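Local atomic coordinates of serine acetyltransferase (Entamoeba histolytica, PDB entry 3Q1X), a protein that probably catalyses the transfer of an acetyl group to the hydroxyl of L-serine, a step in cysteine biosynthesis, and is seen here with L-serine bound. Residues Y71-N80 and L142-E153; N241-G251 and I256-V266. All blocks are in the same frame, centred on the assembly; numbering follows the deposited sequence.

Contact 1: Y71-N80 and L142-E153; sequences YIKDSVTAYN and LYECGERYYCRE
Tyr150 drives its ring as a knob into a hole formed by Tyr71, Ile72, Ser75 and Val76 on helix 59-79, and this is the tightly packed part of the contact. Ser75 CB lies over one ring face, a CH-pi contact 3.6 Å from the centroid. Val76 CG2 reaches Tyr150 CD2 at 3.6 Å and also touches Leu142 CD2, while Ile72 CG2 packs against Tyr150 CE2. With its CG anti to the backbone N (chi1 169°), Tyr150 runs out across the helix until its OH meets the edge of the Tyr71 ring and bonds to Glu37.

One turn further on, Tyr79 CD1 rests on Tyr149 CB at 3.4 Å, and the two rings meet rim to rim. The Tyr79 hydroxyl makes a weak bond to Glu153 OE1 (2.9 Å), which a water also links to Ser75 OG; Arg125 of the second subunit binds both Tyr79 and Glu153, joining the pair to the subunit interface.

Toward the end of helix 59-79 the contact turns polar, and Asn80 is partly exposed. Asn80 ND2 gives a nearly straight bond to the anti lone pair of Glu147 OE2 (3.0 Å, 165°) and another to Val76 O. The same OE2 accepts from Tyr149 N and from Tyr150 N, the latter on its syn side, and OE1 takes Cys151 N, all at the start of helix 150-162. A water joins Asn80 OD1 to Arg148 N.

Helix 59-79 therefore lies against the turn that follows the Schellman motif at Gly146, between helices 128-144 and 150-162, with helix 82-113 beside Leu142 and helix 36-45 beside Tyr71.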
loop_
_atom_site.group_PDB
_atom_site.type_symbol
_atom_site.label_atom_id
_atom_site.label_comp_id
_atom_site.label_asym_id
_atom_site.label_seq_id
_atom_site.Cartn_x
_atom_site.Cartn_y
_atom_site.Cartn_z
ATOM N N TYR A 71 -15.102 18.071 11.243
ATOM C CA TYR A 71 -14.333 16.840 11.443
ATOM C C TYR A 71 -12.890 17.129 11.868
ATOM O O TYR A 71 -12.401 16.542 12.845
ATOM C CB TYR A 71 -14.375 15.966 10.183
ATOM C CG TYR A 71 -13.660 14.633 10.314
ATOM C CD1 TYR A 71 -14.356 13.474 10.655
ATOM C CD2 TYR A 71 -12.289 14.534 10.085
ATOM C CE1 TYR A 71 -13.695 12.239 10.771
ATOM C CE2 TYR A 71 -11.620 13.314 10.202
ATOM C CZ TYR A 71 -12.326 12.174 10.545
ATOM O OH TYR A 71 -11.657 10.972 10.657
ATOM N N ILE A 72 -12.225 18.046 11.157
ATOM C CA ILE A 72 -10.833 18.407 11.460
ATOM C C ILE A 72 -10.746 19.106 12.817
ATOM O O ILE A 72 -9.846 18.825 13.616
ATOM C CB ILE A 72 -10.185 19.303 10.347
ATOM C CG1 ILE A 72 -10.043 18.525 9.033
ATOM C CG2 ILE A 72 -8.818 19.857 10.798
ATOM C CD1 ILE A 72 -9.511 19.350 7.847
ATOM N N LYS A 73 -11.677 20.026 13.071
ATOM C CA LYS A 73 -11.732 20.692 14.369
ATOM C C LYS A 73 -11.830 19.664 15.492
ATOM O O LYS A 73 -11.081 19.733 16.468
ATOM C CB LYS A 73 -12.895 21.678 14.450
ATOM C CG LYS A 73 -12.813 22.622 15.654
ATOM C CD LYS A 73 -14.029 23.542 15.708
ATOM C CE LYS A 73 -15.282 22.768 16.104
ATOM N NZ LYS A 73 -16.423 23.071 15.189
ATOM N N ASP A 74 -12.735 18.698 15.338
ATOM C CA ASP A 74 -12.922 17.654 16.360
ATOM C C ASP A 74 -11.655 16.839 16.618
ATOM O O ASP A 74 -11.280 16.609 17.773
ATOM C CB ASP A 74 -14.121 16.760 16.013
ATOM C CG ASP A 74 -15.460 17.446 16.295
ATOM O OD1 ASP A 74 -15.457 18.546 16.887
ATOM O OD2 ASP A 74 -16.519 16.892 15.928
ATOM N N SER A 75 -10.977 16.455 15.540
ATOM C CA SER A 75 -9.738 15.691 15.628
ATOM C C SER A 75 -8.566 16.509 16.181
ATOM O O SER A 75 -7.800 16.017 17.009
ATOM C CB SER A 75 -9.388 15.115 14.258
ATOM O OG SER A 75 -10.386 14.199 13.833
ATOM N N VAL A 76 -8.436 17.761 15.753
ATOM C CA VAL A 76 -7.381 18.613 16.305
ATOM C C VAL A 76 -7.611 18.848 17.799
ATOM O O VAL A 76 -6.668 18.817 18.573
ATOM C CB VAL A 76 -7.213 19.959 15.543
ATOM C CG1 VAL A 76 -6.198 20.854 16.247
ATOM C CG2 VAL A 76 -6.757 19.705 14.122
ATOM N N THR A 77 -8.868 19.064 18.196
ATOM C CA THR A 77 -9.206 19.259 19.612
ATOM C C THR A 77 -8.819 18.034 20.465
ATOM O O THR A 77 -8.265 18.175 21.567
ATOM C CB THR A 77 -10.708 19.567 19.784
ATOM O OG1 THR A 77 -11.025 20.804 19.117
ATOM C CG2 THR A 77 -11.075 19.677 21.261
ATOM N N ALA A 78 -9.106 16.842 19.949
ATOM C CA ALA A 78 -8.791 15.593 20.661
ATOM C C ALA A 78 -7.311 15.482 21.033
ATOM O O ALA A 78 -6.977 15.085 22.148
ATOM C CB ALA A 78 -9.246 14.379 19.860
ATOM N N TYR A 79 -6.441 15.862 20.103
ATOM C CA TYR A 79 -4.996 15.778 20.291
ATOM C C TYR A 79 -4.389 17.005 20.966
ATOM O O TYR A 79 -3.283 16.945 21.507
ATOM C CB TYR A 79 -4.313 15.584 18.941
ATOM C CG TYR A 79 -4.437 14.194 18.364
ATOM C CD1 TYR A 79 -3.586 13.167 18.778
ATOM C CD2 TYR A 79 -5.395 13.912 17.393
ATOM C CE1 TYR A 79 -3.693 11.899 18.223
ATOM C CE2 TYR A 79 -5.515 12.660 16.849
ATOM C CZ TYR A 79 -4.660 11.658 17.261
ATOM O OH TYR A 79 -4.771 10.402 16.719
ATOM N N ASN A 80 -5.114 18.117 20.931
ATOM C CA ASN A 80 -4.604 19.384 21.423
ATOM C C ASN A 80 -5.617 20.034 22.362
ATOM O O ASN A 80 -5.881 19.506 23.451
ATOM C CB ASN A 80 -4.246 20.293 20.243
ATOM C CG ASN A 80 -3.240 19.652 19.291
ATOM O OD1 ASN A 80 -2.022 19.789 19.466
ATOM N ND2 ASN A 80 -3.744 18.953 18.273
ATOM N N LEU A 142 -1.971 22.665 8.761
ATOM C CA LEU A 142 -1.979 22.238 10.156
ATOM C C LEU A 142 -0.579 22.246 10.760
ATOM O O LEU A 142 -0.378 22.782 11.856
ATOM C CB LEU A 142 -2.619 20.859 10.307
ATOM C CG LEU A 142 -4.145 20.808 10.268
ATOM C CD1 LEU A 142 -4.611 19.377 10.377
ATOM C CD2 LEU A 142 -4.734 21.642 11.396
ATOM N N TYR A 143 0.389 21.674 10.044
ATOM C CA TYR A 143 1.762 21.641 10.524
ATOM C C TYR A 143 2.274 23.072 10.710
ATOM O O TYR A 143 2.882 23.401 11.733
ATOM C CB TYR A 143 2.680 20.850 9.578
ATOM C CG TYR A 143 4.060 20.607 10.162
ATOM C CD1 TYR A 143 4.337 19.458 10.909
ATOM C CD2 TYR A 143 5.078 21.550 10.000
ATOM C CE1 TYR A 143 5.605 19.247 11.464
ATOM C CE2 TYR A 143 6.335 21.357 10.552
ATOM C CZ TYR A 143 6.598 20.207 11.275
ATOM O OH TYR A 143 7.848 20.026 11.819
ATOM N N GLU A 144 1.989 23.920 9.730
ATOM C CA GLU A 144 2.385 25.329 9.807
ATOM C C GLU A 144 1.759 26.097 10.988
ATOM O O GLU A 144 2.301 27.118 11.408
ATOM C CB GLU A 144 2.139 26.041 8.470
ATOM C CG GLU A 144 3.173 25.662 7.398
ATOM C CD GLU A 144 2.947 26.334 6.045
ATOM O OE1 GLU A 144 1.780 26.582 5.661
ATOM O OE2 GLU A 144 3.951 26.596 5.347
ATOM N N CYS A 145 0.643 25.607 11.530
ATOM C CA CYS A 145 0.054 26.193 12.747
ATOM C C CYS A 145 0.705 25.688 14.030
ATOM O O CYS A 145 0.386 26.168 15.131
ATOM C CB CYS A 145 -1.443 25.928 12.818
ATOM S SG CYS A 145 -2.366 26.571 11.471
ATOM N N GLY A 146 1.618 24.731 13.885
ATOM C CA GLY A 146 2.318 24.148 15.030
ATOM C C GLY A 146 1.768 22.809 15.500
ATOM O O GLY A 146 2.248 22.256 16.484
ATOM N N GLU A 147 0.766 22.287 14.796
ATOM C CA GLU A 147 0.143 21.015 15.134
ATOM C C GLU A 147 1.062 19.862 14.716
ATOM O O GLU A 147 1.717 19.932 13.674
ATOM C CB GLU A 147 -1.246 20.916 14.492
ATOM C CG GLU A 147 -2.247 20.057 15.260
ATOM C CD GLU A 147 -2.074 18.572 15.008
ATOM O OE1 GLU A 147 -1.749 18.197 13.858
ATOM O OE2 GLU A 147 -2.266 17.773 15.955
ATOM N N ARG A 148 1.125 18.816 15.537
ATOM C CA ARG A 148 2.113 17.767 15.329
ATOM C C ARG A 148 1.542 16.349 15.374
ATOM O O ARG A 148 2.258 15.387 15.121
ATOM C CB ARG A 148 3.253 17.915 16.350
ATOM C CG ARG A 148 4.100 19.193 16.192
ATOM C CD ARG A 148 4.978 19.094 14.952
ATOM N NE ARG A 148 5.771 20.303 14.753
ATOM C CZ ARG A 148 5.337 21.400 14.135
ATOM N NH1 ARG A 148 4.105 21.454 13.651
ATOM N NH2 ARG A 148 6.141 22.450 14.007
ATOM N N TYR A 149 0.260 16.226 15.696
ATOM C CA TYR A 149 -0.357 14.916 15.878
ATOM C C TYR A 149 -1.370 14.547 14.792
ATOM O O TYR A 149 -1.163 13.586 14.023
ATOM C CB TYR A 149 -1.011 14.844 17.258
ATOM C CG TYR A 149 -0.010 14.654 18.382
ATOM C CD1 TYR A 149 0.713 15.738 18.878
ATOM C CD2 TYR A 149 0.217 13.397 18.942
ATOM C CE1 TYR A 149 1.644 15.580 19.898
ATOM C CE2 TYR A 149 1.153 13.227 19.976
ATOM C CZ TYR A 149 1.860 14.331 20.441
ATOM O OH TYR A 149 2.786 14.200 21.455
ATOM N N TYR A 150 -2.476 15.287 14.735
ATOM C CA TYR A 150 -3.529 14.948 13.783
ATOM C C TYR A 150 -3.074 15.079 12.320
ATOM O O TYR A 150 -3.448 14.247 11.485
ATOM C CB TYR A 150 -4.849 15.699 14.073
ATOM C CG TYR A 150 -5.848 15.569 12.945
ATOM C CD1 TYR A 150 -6.399 14.328 12.599
ATOM C CD2 TYR A 150 -6.216 16.681 12.205
ATOM C CE1 TYR A 150 -7.297 14.216 11.529
ATOM C CE2 TYR A 150 -7.112 16.585 11.159
ATOM C CZ TYR A 150 -7.648 15.359 10.820
ATOM O OH TYR A 150 -8.532 15.294 9.764
ATOM N N CYS A 151 -2.249 16.089 12.013
ATOM C CA CYS A 151 -1.720 16.246 10.640
ATOM C C CYS A 151 -0.902 15.024 10.206
ATOM O O CYS A 151 -0.936 14.641 9.038
ATOM C CB CYS A 151 -0.923 17.554 10.460
ATOM S SG CYS A 151 0.612 17.709 11.450
ATOM N N ARG A 152 -0.199 14.396 11.150
ATOM C CA ARG A 152 0.468 13.133 10.855
ATOM C C ARG A 152 -0.524 11.984 10.642
ATOM O O ARG A 152 -0.341 11.177 9.727
ATOM C CB ARG A 152 1.496 12.768 11.930
ATOM C CG ARG A 152 2.160 11.410 11.689
ATOM C CD ARG A 152 3.052 11.380 10.438
ATOM N NE ARG A 152 3.711 10.078 10.269
ATOM C CZ ARG A 152 4.861 9.718 10.843
ATOM N NH1 ARG A 152 5.524 10.557 11.636
ATOM N NH2 ARG A 152 5.351 8.508 10.624
ATOM N N GLU A 153 -1.576 11.920 11.469
ATOM C CA GLU A 153 -2.605 10.882 11.342
ATOM C C GLU A 153 -3.293 10.954 9.981
ATOM O O GLU A 153 -3.510 9.939 9.322
ATOM C CB GLU A 153 -3.655 11.009 12.449
ATOM C CG GLU A 153 -4.675 9.876 12.469
ATOM C CD GLU A 153 -5.459 9.828 13.769
ATOM O OE1 GLU A 153 -5.998 10.876 14.188
ATOM O OE2 GLU A 153 -5.526 8.746 14.373
HETATM O O HOH W 1 -8.940 11.680 13.143
HETATM O O HOH W 2 0.175 19.160 18.199
#

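Contact 2: N241-G251 and I256-V266; sequences NIIVGSHVRIG and IDRDVDSNQTV
Residues 241-251 and 256-266 run alongside each other as successive turns of the left-handed beta-helix, strands 248-250 and 264-266 being parallel at 8° with axes 4.7 Å apart. Gly245 N to Val260 O (2.8 Å), Arg249 N to Gln264 O and Val266 N to Arg249 O are among the backbone bonds joining the turns.

Side chains take over some of these links. Asp259 OD1 accepts Ile243 N at 2.8 Å from above its carboxylate plane, and also holds Arg258 NH2 in a salt bridge. At the next corner Ser262 OG accepts Ser246 N, its position beside its own backbone N (chi1 -74°) bringing it over Gly245 CA at 3.4 Å. His247 and Asn263 point the same way, ring and amide planes 12° apart.

Inside the coil, Ile250 CG2 and Ile256 CD1 meet tip to tip at 3.6 Å, Val248 CG1 touches Val260 CG1 at 4.0 Å, and Ile242 CD1 packs on Ile256 CG2. On the outer face Arg249 CD passes Thr265 OG1 at 3.3 Å, and the guanidinium bonds to Gln210 of the third subunit.

Strand 264-266 is the outermost of its sheet within the chain; on the other side, strands 225-226 and 231-232 bond to residues 241-251 through their backbones. Val238 of strand 237-239 touches the side chains of Val244 and Ile256.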
loop_
_atom_site.group_PDB
_atom_site.type_symbol
_atom_site.label_atom_id
_atom_site.label_comp_id
_atom_site.label_asym_id
_atom_site.label_seq_id
_atom_site.Cartn_x
_atom_site.Cartn_y
_atom_site.Cartn_z
ATOM N N ASN A 241 20.665 16.248 5.112
ATOM C CA ASN A 241 20.490 17.683 4.952
ATOM C C ASN A 241 21.388 18.174 3.817
ATOM O O ASN A 241 22.424 18.806 4.044
ATOM C CB ASN A 241 20.808 18.412 6.267
ATOM C CG ASN A 241 20.621 19.926 6.165
ATOM O OD1 ASN A 241 20.008 20.436 5.220
ATOM N ND2 ASN A 241 21.161 20.651 7.143
ATOM N N ILE A 242 20.972 17.867 2.593
ATOM C CA ILE A 242 21.751 18.160 1.396
ATOM C C ILE A 242 20.925 19.014 0.443
ATOM O O ILE A 242 19.697 19.065 0.552
ATOM C CB ILE A 242 22.218 16.861 0.689
ATOM C CG1 ILE A 242 21.013 15.977 0.322
ATOM C CG2 ILE A 242 23.240 16.113 1.561
ATOM C CD1 ILE A 242 21.350 14.803 -0.570
ATOM N N ILE A 243 21.598 19.681 -0.490
ATOM C CA ILE A 243 20.919 20.542 -1.450
ATOM C C ILE A 243 21.046 19.988 -2.862
ATOM O O ILE A 243 22.152 19.741 -3.354
ATOM C CB ILE A 243 21.427 22.014 -1.382
ATOM C CG1 ILE A 243 21.052 22.638 -0.034
ATOM C CG2 ILE A 243 20.844 22.847 -2.520
ATOM C CD1 ILE A 243 21.806 23.900 0.311
ATOM N N VAL A 244 19.894 19.764 -3.487
ATOM C CA VAL A 244 19.824 19.442 -4.903
ATOM C C VAL A 244 19.397 20.708 -5.654
ATOM O O VAL A 244 18.385 21.342 -5.321
ATOM C CB VAL A 244 18.853 18.264 -5.186
ATOM C CG1 VAL A 244 18.806 17.951 -6.671
ATOM C CG2 VAL A 244 19.260 17.023 -4.395
ATOM N N GLY A 245 20.188 21.086 -6.653
ATOM C CA GLY A 245 19.938 22.307 -7.413
ATOM C C GLY A 245 18.771 22.175 -8.371
ATOM O O GLY A 245 18.115 21.130 -8.424
ATOM N N SER A 246 18.516 23.236 -9.133
ATOM C CA SER A 246 17.446 23.234 -10.123
ATOM C C SER A 246 17.884 22.498 -11.383
ATOM O O SER A 246 19.080 22.265 -11.588
ATOM C CB SER A 246 16.995 24.662 -10.452
ATOM O OG SER A 246 16.285 25.237 -9.363
ATOM N N HIS A 247 16.911 22.115 -12.211
ATOM C CA HIS A 247 17.173 21.441 -13.488
ATOM C C HIS A 247 18.139 20.255 -13.321
ATOM O O HIS A 247 19.118 20.115 -14.061
ATOM C CB HIS A 247 17.661 22.445 -14.550
ATOM C CG HIS A 247 16.676 23.534 -14.852
ATOM N ND1 HIS A 247 16.713 24.767 -14.234
ATOM C CD2 HIS A 247 15.627 23.575 -15.708
ATOM C CE1 HIS A 247 15.727 25.517 -14.692
ATOM N NE2 HIS A 247 15.052 24.817 -15.587
ATOM N N VAL A 248 17.853 19.418 -12.326
ATOM C CA VAL A 248 18.631 18.218 -12.050
ATOM C C VAL A 248 17.822 16.980 -12.447
ATOM O O VAL A 248 16.628 16.889 -12.163
ATOM C CB VAL A 248 19.045 18.145 -10.551
ATOM C CG1 VAL A 248 19.631 16.788 -10.205
ATOM C CG2 VAL A 248 20.049 19.253 -10.216
ATOM N N ARG A 249 18.480 16.051 -13.135
ATOM C CA ARG A 249 17.900 14.756 -13.477
ATOM C C ARG A 249 18.609 13.680 -12.657
ATOM O O ARG A 249 19.840 13.584 -12.680
ATOM C CB ARG A 249 18.058 14.480 -14.979
ATOM C CG ARG A 249 17.271 15.423 -15.889
ATOM C CD ARG A 249 17.944 15.598 -17.262
ATOM N NE ARG A 249 17.053 16.224 -18.244
ATOM C CZ ARG A 249 16.749 15.716 -19.439
ATOM N NH1 ARG A 249 17.270 14.559 -19.843
ATOM N NH2 ARG A 249 15.920 16.371 -20.241
ATOM N N ILE A 250 17.840 12.889 -11.912
ATOM C CA ILE A 250 18.411 11.809 -11.106
ATOM C C ILE A 250 17.983 10.449 -11.646
ATOM O O ILE A 250 16.788 10.182 -11.795
ATOM C CB ILE A 250 18.032 11.947 -9.617
ATOM C CG1 ILE A 250 18.586 13.262 -9.055
ATOM C CG2 ILE A 250 18.565 10.761 -8.812
ATOM C CD1 ILE A 250 17.798 13.816 -7.886
ATOM N N GLY A 251 18.969 9.602 -11.939
ATOM C CA GLY A 251 18.732 8.283 -12.535
ATOM C C GLY A 251 18.215 7.228 -11.576
ATOM O O GLY A 251 18.206 7.425 -10.353
ATOM N N ILE A 256 22.096 9.075 -3.269
ATOM C CA ILE A 256 22.615 10.449 -3.208
ATOM C C ILE A 256 22.766 10.965 -1.773
ATOM O O ILE A 256 21.793 11.081 -1.021
ATOM C CB ILE A 256 21.812 11.414 -4.125
ATOM C CG1 ILE A 256 22.031 11.012 -5.591
ATOM C CG2 ILE A 256 22.233 12.864 -3.895
ATOM C CD1 ILE A 256 21.163 11.734 -6.592
ATOM N N ASP A 257 24.014 11.280 -1.434
ATOM C CA ASP A 257 24.469 11.490 -0.068
ATOM C C ASP A 257 25.004 12.904 0.132
ATOM O O ASP A 257 25.255 13.333 1.263
ATOM C CB ASP A 257 25.613 10.505 0.197
ATOM C CG ASP A 257 25.487 9.790 1.523
ATOM O OD1 ASP A 257 24.600 10.143 2.334
ATOM O OD2 ASP A 257 26.279 8.848 1.745
ATOM N N ARG A 258 25.200 13.613 -0.977
ATOM C CA ARG A 258 25.849 14.918 -0.958
ATOM C C ARG A 258 25.148 15.863 -1.926
ATOM O O ARG A 258 24.359 15.428 -2.771
ATOM C CB ARG A 258 27.343 14.761 -1.312
ATOM C CG ARG A 258 28.248 15.991 -1.063
ATOM C CD ARG A 258 28.232 16.464 0.396
ATOM N NE ARG A 258 27.417 17.667 0.591
ATOM C CZ ARG A 258 26.998 18.116 1.774
ATOM N NH1 ARG A 258 27.300 17.466 2.895
ATOM N NH2 ARG A 258 26.268 19.222 1.842
ATOM N N ASP A 259 25.440 17.157 -1.791
ATOM C CA ASP A 259 24.935 18.185 -2.699
ATOM C C ASP A 259 25.100 17.798 -4.162
ATOM O O ASP A 259 26.107 17.199 -4.555
ATOM C CB ASP A 259 25.638 19.526 -2.445
ATOM C CG ASP A 259 25.219 20.178 -1.132
ATOM O OD1 ASP A 259 24.421 19.588 -0.369
ATOM O OD2 ASP A 259 25.695 21.300 -0.859
ATOM N N VAL A 260 24.085 18.128 -4.952
ATOM C CA VAL A 260 24.132 17.968 -6.398
ATOM C C VAL A 260 23.818 19.326 -7.009
ATOM O O VAL A 260 22.747 19.890 -6.771
ATOM C CB VAL A 260 23.134 16.900 -6.901
ATOM C CG1 VAL A 260 23.165 16.809 -8.424
ATOM C CG2 VAL A 260 23.442 15.541 -6.280
ATOM N N ASP A 261 24.766 19.852 -7.781
ATOM C CA ASP A 261 24.639 21.191 -8.345
ATOM C C ASP A 261 23.621 21.258 -9.481
ATOM O O ASP A 261 23.322 20.250 -10.123
ATOM C CB ASP A 261 26.004 21.719 -8.799
ATOM C CG ASP A 261 26.975 21.905 -7.641
ATOM O OD1 ASP A 261 26.529 21.980 -6.471
ATOM O OD2 ASP A 261 28.193 21.982 -7.906
ATOM N N SER A 262 23.099 22.463 -9.707
ATOM C CA SER A 262 22.121 22.734 -10.757
ATOM C C SER A 262 22.583 22.298 -12.147
ATOM O O SER A 262 23.783 22.179 -12.406
ATOM C CB SER A 262 21.772 24.226 -10.774
ATOM O OG SER A 262 20.939 24.578 -9.683
ATOM N N ASN A 263 21.607 22.061 -13.026
ATOM C CA ASN A 263 21.837 21.714 -14.437
ATOM C C ASN A 263 22.765 20.509 -14.636
ATOM O O ASN A 263 23.835 20.612 -15.248
ATOM C CB ASN A 263 22.297 22.939 -15.246
ATOM C CG ASN A 263 21.373 24.132 -15.070
ATOM O OD1 ASN A 263 20.396 24.293 -15.802
ATOM N ND2 ASN A 263 21.672 24.968 -14.084
ATOM N N GLN A 264 22.322 19.369 -14.111
ATOM C CA GLN A 264 23.106 18.139 -14.089
ATOM C C GLN A 264 22.229 16.909 -14.297
ATOM O O GLN A 264 21.047 16.914 -13.945
ATOM C CB GLN A 264 23.818 17.995 -12.740
ATOM C CG GLN A 264 25.133 18.742 -12.616
ATOM C CD GLN A 264 25.996 18.199 -11.491
ATOM O OE1 GLN A 264 26.394 18.933 -10.588
ATOM N NE2 GLN A 264 26.284 16.900 -11.539
ATOM N N THR A 265 22.825 15.862 -14.866
ATOM C CA THR A 265 22.224 14.531 -14.901
ATOM C C THR A 265 23.140 13.572 -14.152
ATOM O O THR A 265 24.335 13.486 -14.447
ATOM C CB THR A 265 22.005 14.020 -16.344
ATOM O OG1 THR A 265 21.225 14.970 -17.078
ATOM C CG2 THR A 265 21.278 12.676 -16.343
ATOM N N VAL A 266 22.573 12.860 -13.182
ATOM C CA VAL A 266 23.332 11.925 -12.356
ATOM C C VAL A 266 22.901 10.481 -12.626
ATOM O O VAL A 266 21.707 10.173 -12.634
ATOM C CB VAL A 266 23.178 12.251 -10.842
ATOM C CG1 VAL A 266 24.070 11.354 -9.994
ATOM C CG2 VAL A 266 23.500 13.719 -10.570
#

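In the fold
From the N terminus the chain builds helices first. Contact 1 closes a mostly helical loop of 61 residues, bringing the end of helix 59-79 back against the turn where helix 128-144 gives way to helix 150-162. The chain then leaves the helical part and coils through the three parallel sheets of the left-handed beta-helix. Contact 2 comes late and is local: only four residues separate its segments, which join two successive turns near the end of the modelled chain. The contacts are in series, neither nesting nor crossing. Their centres lie 34 Å apart and their nearest atoms about 14 Å, and they do not touch: contact 1 ties helices together, contact 2 the last part of the coil.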